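Local coordinates for putative flavoprotein (PDB 4ICI), which binds flavin mononucleotide in a flavodoxin-like fold and probably serves as an electron-transfer or redox flavoprotein, at residues T24-T27 with A28-A31; K159-R162 with A163-D166. One frame throughout, in Å; residues are numbered along the deposited sequence.

Interaction 1 of 2, residues T24-T27 with A28-A31; sequences TGTT and ARAA. With FMN (flavin mononucleotide), chain B.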
ATOM      1  N   THR A  24      -1.775  10.874  -6.536  1.00 12.24           N
ATOM      2  CA  THR A  24      -2.212  11.379  -7.840  1.00 14.05           C
ATOM      3  C   THR A  24      -3.008  10.405  -8.712  1.00 14.62           C
ATOM      4  O   THR A  24      -3.122  10.614  -9.938  1.00 18.92           O
ATOM      5  CB  THR A  24      -1.044  11.960  -8.665  1.00 15.63           C
ATOM      6  OG1 THR A  24       0.049  11.053  -8.728  1.00 19.01           O
ATOM      7  CG2 THR A  24      -0.581  13.327  -8.084  1.00 19.52           C
ATOM      8  N   GLY A  25      -3.573   9.367  -8.107  1.00 12.21           N
ATOM      9  CA  GLY A  25      -4.514   8.507  -8.804  1.00 12.08           C
ATOM     10  C   GLY A  25      -3.959   7.230  -9.411  1.00 11.97           C
ATOM     11  O   GLY A  25      -4.723   6.333  -9.739  1.00 13.01           O
ATOM     12  N   THR A  26      -2.637   7.161  -9.616  1.00 11.56           N
ATOM     13  CA  THR A  26      -2.040   6.032 -10.343  1.00 12.55           C
ATOM     14  C   THR A  26      -2.237   4.723  -9.566  1.00 11.65           C
ATOM     15  O   THR A  26      -2.642   3.703 -10.112  1.00 12.47           O
ATOM     16  CB  THR A  26      -0.540   6.248 -10.607  1.00 12.04           C
ATOM     17  OG1 THR A  26      -0.322   7.562 -11.126  1.00 14.45           O
ATOM     18  CG2 THR A  26       0.020   5.215 -11.585  1.00 16.07           C
ATOM     19  N   THR A  27      -1.938   4.767  -8.277  1.00 10.80           N
ATOM     20  CA  THR A  27      -2.113   3.597  -7.425  1.00 11.47           C
ATOM     21  C   THR A  27      -3.580   3.278  -7.227  1.00 10.75           C
ATOM     22  O   THR A  27      -3.944   2.099  -7.102  1.00 10.91           O
ATOM     23  CB  THR A  27      -1.394   3.791  -6.077  1.00 11.70           C
ATOM     24  OG1 THR A  27      -0.061   4.233  -6.352  1.00 11.43           O
ATOM     25  CG2 THR A  27      -1.330   2.493  -5.284  1.00 12.70           C
ATOM     26  N   ALA A  28      -4.439   4.293  -7.187  1.00 10.73           N
ATOM     27  CA  ALA A  28      -5.879   4.036  -7.092  1.00  9.11           C
ATOM     28  C   ALA A  28      -6.357   3.188  -8.287  1.00 10.84           C
ATOM     29  O   ALA A  28      -7.186   2.286  -8.142  1.00 11.20           O
ATOM     30  CB  ALA A  28      -6.654   5.348  -7.017  1.00 11.86           C
ATOM     31  N   ARG A  29      -5.846   3.505  -9.479  1.00 11.48           N
ATOM     32  CA  ARG A  29      -6.255   2.757 -10.661  1.00 12.72           C
ATOM     33  C   ARG A  29      -5.764   1.319 -10.595  1.00 11.29           C
ATOM     34  O   ARG A  29      -6.517   0.387 -10.939  1.00 12.87           O
ATOM     35  CB  ARG A  29      -5.775   3.467 -11.927  1.00 14.30           C
ATOM     36  CG  ARG A  29      -6.549   4.767 -12.207  1.00 20.28           C
ATOM     37  CD  ARG A  29      -6.277   5.410 -13.590  1.00 27.80           C
ATOM     38  NE  ARG A  29      -4.856   5.598 -13.919  1.00 35.17           N
ATOM     39  CZ  ARG A  29      -4.101   6.649 -13.582  1.00 37.41           C
ATOM     40  NH1 ARG A  29      -4.589   7.662 -12.859  1.00 32.59           N
ATOM     41  NH2 ARG A  29      -2.819   6.680 -13.969  1.00 41.37           N
ATOM     42  N   ALA A  30      -4.528   1.117 -10.122  1.00 11.68           N
ATOM     43  CA  ALA A  30      -4.008  -0.232  -9.914  1.00 10.94           C
ATOM     44  C   ALA A  30      -4.865  -0.988  -8.890  1.00  9.41           C
ATOM     45  O   ALA A  30      -5.229  -2.154  -9.082  1.00 12.15           O
ATOM     46  CB  ALA A  30      -2.543  -0.178  -9.463  1.00 13.12           C
ATOM     47  N   ALA A  31      -5.181  -0.321  -7.793  1.00 10.33           N
ATOM     48  CA  ALA A  31      -6.009  -0.909  -6.756  1.00  9.26           C
ATOM     49  C   ALA A  31      -7.383  -1.347  -7.280  1.00 10.63           C
ATOM     50  O   ALA A  31      -7.924  -2.385  -6.902  1.00 11.10           O
ATOM     51  CB  ALA A  31      -6.154   0.072  -5.583  1.00 10.11           C
TER
HETATM   52  N1  FMN B 200       9.194   6.607  -8.611  1.00 15.23           N
HETATM   53  C2  FMN B 200      10.210   5.683  -8.633  1.00 17.34           C
HETATM   54  O2  FMN B 200      10.288   4.906  -9.582  1.00 18.15           O
HETATM   55  N3  FMN B 200      11.134   5.652  -7.597  1.00 15.62           N
HETATM   56  C4  FMN B 200      11.109   6.547  -6.541  1.00 15.65           C
HETATM   57  O4  FMN B 200      11.956   6.386  -5.643  1.00 14.84           O
HETATM   58  C4A FMN B 200      10.092   7.516  -6.537  1.00 14.30           C
HETATM   59  N5  FMN B 200      10.028   8.476  -5.504  1.00 14.03           N
HETATM   60  C5A FMN B 200       8.968   9.393  -5.530  1.00 13.82           C
HETATM   61  C6  FMN B 200       8.858  10.334  -4.497  1.00 15.11           C
HETATM   62  C7  FMN B 200       7.825  11.237  -4.481  1.00 13.97           C
HETATM   63  C7M FMN B 200       7.692  12.206  -3.344  1.00 14.73           C
HETATM   64  C8  FMN B 200       6.865  11.229  -5.478  1.00 16.12           C
HETATM   65  C8M FMN B 200       5.741  12.239  -5.465  1.00 16.20           C
HETATM   66  C9  FMN B 200       6.971  10.307  -6.512  1.00 16.65           C
HETATM   67  C9A FMN B 200       8.013   9.360  -6.545  1.00 14.64           C
HETATM   68  N10 FMN B 200       8.119   8.415  -7.578  1.00 14.40           N
HETATM   69  C10 FMN B 200       9.145   7.502  -7.568  1.00 14.44           C
HETATM   70  C1' FMN B 200       7.064   8.356  -8.652  1.00 14.96           C
HETATM   71  C2' FMN B 200       5.817   7.618  -8.088  1.00 13.08           C
HETATM   72  O2' FMN B 200       6.107   6.383  -7.478  1.00 12.85           O
HETATM   73  C3' FMN B 200       4.807   7.278  -9.203  1.00 13.21           C
HETATM   74  O3' FMN B 200       4.567   8.453 -10.040  1.00 16.46           O
HETATM   75  C4' FMN B 200       3.479   6.654  -8.678  1.00 11.99           C
HETATM   76  O4' FMN B 200       2.869   6.018  -9.774  1.00 15.04           O
HETATM   77  C5' FMN B 200       2.514   7.789  -8.166  1.00 14.86           C
HETATM   78  O5' FMN B 200       1.368   7.118  -7.711  1.00 13.78           O
HETATM   79  P   FMN B 200       0.030   7.883  -7.276  1.00 14.99           P
HETATM   80  O1P FMN B 200      -0.465   8.570  -8.559  1.00 15.31           O
HETATM   81  O2P FMN B 200      -0.879   6.919  -6.678  1.00 14.03           O
HETATM   82  O3P FMN B 200       0.348   8.932  -6.206  1.00 14.99           O
HETATM   83  O   HOH W   1      -1.466   8.768 -13.200  1.00 43.82           O
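Gly-25 and Arg-29 meet at the start of helix 26-38, where the turn that begins at Thr-24 wraps the FMN phosphate. This is the phosphate-binding loop of a flavodoxin-like fold, with Gly-25 at the N-cap. Three threonines each give the phosphate a backbone N-H and a hydroxyl. Thr-24 OG1 reaches FMN O1P at 2.5 Å, and Thr-24 N donates to FMN O3P. Thr-26 N and OG1 both bind FMN O1P, each at 2.8 Å, so that oxygen takes three bonds from this loop. Thr-27 N and OG1 meet FMN O2P in the same paired way. In Thr-26 and Thr-27 the hydroxyl lies beside the backbone N (chi1 -47° and -49°), which brings both donors of each residue to one oxygen. The amides of Thr-26 and Thr-27, at the start of the helix, point at the phosphate, and the helix dipole probably adds to the attraction. The helix continues with bonds from Arg-29 N to Gly-25 O, Ala-30 N to Thr-26 O and Ala-31 N to Thr-27 O. Outward, the Arg-29 chain kinks at its third torsion (chi3 -51°) and folds back over the loop. Thr-26 CA lies under one face of its guanidinium. Water 1 sits at the edge of that group, accepting from Arg-29 NH2 at 2.6 Å and donating to Thr-26 OG1 at 2.7 Å.

Interaction 2 of 2, residues K159-R162 with A163-D166; sequences KAIR and AWLD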
ATOM      1  N   LYS A 159      -5.219 -11.295 -16.136  1.00 15.96           N
ATOM      2  CA  LYS A 159      -4.422 -12.511 -16.331  1.00 17.35           C
ATOM      3  C   LYS A 159      -3.121 -12.444 -15.547  1.00 14.23           C
ATOM      4  O   LYS A 159      -2.685 -13.447 -14.957  1.00 15.44           O
ATOM      5  CB  LYS A 159      -4.123 -12.760 -17.820  1.00 18.87           C
ATOM      6  CG  LYS A 159      -5.329 -13.196 -18.636  1.00 22.70           C
ATOM      7  CD  LYS A 159      -4.982 -13.267 -20.108  1.00 29.00           C
ATOM      8  CE  LYS A 159      -6.185 -13.770 -20.904  1.00 38.13           C
ATOM      9  NZ  LYS A 159      -6.055 -13.533 -22.385  1.00 45.03           N
ATOM     10  N   ALA A 160      -2.500 -11.281 -15.521  1.00 14.45           N
ATOM     11  CA  ALA A 160      -1.246 -11.130 -14.789  1.00 14.26           C
ATOM     12  C   ALA A 160      -1.496 -11.169 -13.280  1.00 13.53           C
ATOM     13  O   ALA A 160      -0.700 -11.749 -12.528  1.00 13.26           O
ATOM     14  CB  ALA A 160      -0.534  -9.863 -15.202  1.00 16.28           C
ATOM     15  N   ILE A 161      -2.584 -10.552 -12.830  1.00 13.59           N
ATOM     16  CA  ILE A 161      -2.948 -10.591 -11.413  1.00 12.99           C
ATOM     17  C   ILE A 161      -3.209 -12.024 -10.978  1.00 12.98           C
ATOM     18  O   ILE A 161      -2.695 -12.473  -9.950  1.00 14.36           O
ATOM     19  CB  ILE A 161      -4.149  -9.668 -11.098  1.00 14.90           C
ATOM     20  CG1 ILE A 161      -3.716  -8.201 -11.247  1.00 15.03           C
ATOM     21  CG2 ILE A 161      -4.746 -10.005  -9.696  1.00 15.45           C
ATOM     22  CD1 ILE A 161      -4.853  -7.167 -11.350  1.00 16.82           C
ATOM     23  N   ARG A 162      -3.971 -12.769 -11.772  1.00 13.69           N
ATOM     24  CA  ARG A 162      -4.282 -14.134 -11.406  1.00 14.66           C
ATOM     25  C   ARG A 162      -3.022 -14.992 -11.323  1.00 14.24           C
ATOM     26  O   ARG A 162      -2.905 -15.816 -10.427  1.00 13.81           O
ATOM     27  CB  ARG A 162      -5.331 -14.725 -12.360  1.00 18.78           C
ATOM     28  CG  ARG A 162      -6.664 -13.995 -12.196  1.00 26.62           C
ATOM     29  CD  ARG A 162      -7.838 -14.739 -12.831  1.00 38.90           C
ATOM     30  NE  ARG A 162      -9.057 -13.935 -12.744  1.00 49.27           N
ATOM     31  CZ  ARG A 162      -9.742 -13.693 -11.622  1.00 55.94           C
ATOM     32  NH1 ARG A 162      -9.355 -14.198 -10.443  1.00 58.86           N
ATOM     33  NH2 ARG A 162     -10.839 -12.940 -11.678  1.00 55.20           N
ATOM     34  N   ALA A 163      -2.073 -14.784 -12.230  1.00 13.15           N
ATOM     35  CA  ALA A 163      -0.835 -15.569 -12.216  1.00 12.26           C
ATOM     36  C   ALA A 163      -0.030 -15.275 -10.937  1.00 13.28           C
ATOM     37  O   ALA A 163       0.469 -16.181 -10.274  1.00 12.34           O
ATOM     38  CB  ALA A 163       0.013 -15.276 -13.496  1.00 13.23           C
ATOM     39  N   TRP A 164       0.120 -13.993 -10.604  1.00 12.15           N
ATOM     40  CA  TRP A 164       0.764 -13.585  -9.352  1.00 11.30           C
ATOM     41  C   TRP A 164       0.123 -14.277  -8.143  1.00 10.67           C
ATOM     42  O   TRP A 164       0.813 -14.851  -7.278  1.00 10.68           O
ATOM     43  CB  TRP A 164       0.634 -12.067  -9.226  1.00 10.85           C
ATOM     44  CG  TRP A 164       0.856 -11.455  -7.854  1.00 10.72           C
ATOM     45  CD1 TRP A 164       1.730 -11.843  -6.865  1.00 10.24           C
ATOM     46  CD2 TRP A 164       0.230 -10.276  -7.384  1.00 10.25           C
ATOM     47  NE1 TRP A 164       1.686 -10.955  -5.820  1.00 11.00           N
ATOM     48  CE2 TRP A 164       0.768  -9.984  -6.111  1.00 11.12           C
ATOM     49  CE3 TRP A 164      -0.708  -9.413  -7.931  1.00 11.70           C
ATOM     50  CZ2 TRP A 164       0.379  -8.866  -5.377  1.00 11.07           C
ATOM     51  CZ3 TRP A 164      -1.124  -8.326  -7.190  1.00 12.73           C
ATOM     52  CH2 TRP A 164      -0.571  -8.048  -5.940  1.00 11.19           C
ATOM     53  N   LEU A 165      -1.209 -14.206  -8.058  1.00 11.16           N
ATOM     54  CA  LEU A 165      -1.895 -14.754  -6.891  1.00 12.43           C
ATOM     55  C   LEU A 165      -1.818 -16.286  -6.791  1.00 11.92           C
ATOM     56  O   LEU A 165      -1.772 -16.841  -5.689  1.00 13.30           O
ATOM     57  CB  LEU A 165      -3.316 -14.220  -6.771  1.00 13.69           C
ATOM     58  CG  LEU A 165      -3.351 -12.683  -6.639  1.00 14.22           C
ATOM     59  CD1 LEU A 165      -4.772 -12.244  -6.382  1.00 16.70           C
ATOM     60  CD2 LEU A 165      -2.382 -12.141  -5.592  1.00 15.59           C
ATOM     61  N   ASP A 166      -1.691 -16.950  -7.925  1.00 12.42           N
ATOM     62  CA  ASP A 166      -1.410 -18.386  -7.893  1.00 13.50           C
ATOM     63  C   ASP A 166      -0.015 -18.683  -7.372  1.00 11.97           C
ATOM     64  O   ASP A 166       0.184 -19.613  -6.567  1.00 14.32           O
ATOM     65  CB  ASP A 166      -1.549 -19.009  -9.287  1.00 13.37           C
ATOM     66  CG  ASP A 166      -3.001 -19.175  -9.734  1.00 16.27           C
ATOM     67  OD1 ASP A 166      -3.943 -19.058  -8.899  1.00 18.16           O
ATOM     68  OD2 ASP A 166      -3.209 -19.464 -10.952  1.00 16.90           O
TER
HETATM   69  O   HOH W   2      -5.341 -16.531  -9.088  1.00 23.81           O
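Ile-161 and Leu-165 meet in a local contact within helix 158-168, the last helix of the chain, one turn apart on its buried side. Their side chains run next to each other in the same direction, with Ile-161 CG2 4.0 Å from Leu-165 CD1. Trp-164 completes this apolar side. Its CG stands anti to the backbone N (chi1 163°), which turns one face of the indole to Leu-165 CD2. That methyl covers the middle of the face, 3.7 Å from the ring plane. The indole NE1 bonds to Glu-149 O. On helix 26-38, Ile-161 touches Leu-34 and Ala-37, Trp-164 touches Leu-34, and Leu-165 touches Val-38. Behind them runs regular backbone bonding. Trp-164 N to Ala-160 O is nearly straight at 174°, and Leu-165 N binds Ile-161 O. On the outer side, Arg-162 O receives Asp-166 N and also water 2 at 2.9 Å. The same water donates to Asp-166 OD1, bridging carboxylate and carbonyl. The Arg-162 chain is stretched out and forms a salt bridge with Glu-158. An apolar side against a neighbouring helix and a polar side turned outward make this an amphipathic helix, flanking the parallel sheet of a flavodoxin-like fold.

Interaction 1 comes first along the chain, at the start of helix 26-38, just after strand 16-20. Interaction 2 lies near the C-terminus, in helix 158-168, which follows an edge strand, 146-152. Their centres are about 19 Å apart. Their nearest atoms come to about 6 Å without touching. Helix 26-38 nevertheless joins them: its N-terminal end binds the cofactor phosphate, while Leu-34, Ala-37 and Val-38 further along meet the apolar side of helix 158-168. Leu-153 is also shared, touching both Ala-30 and Trp-164. One region thus belongs to the FMN site, and the other packs helix 158-168 against helix 26-38, farther from the flavin.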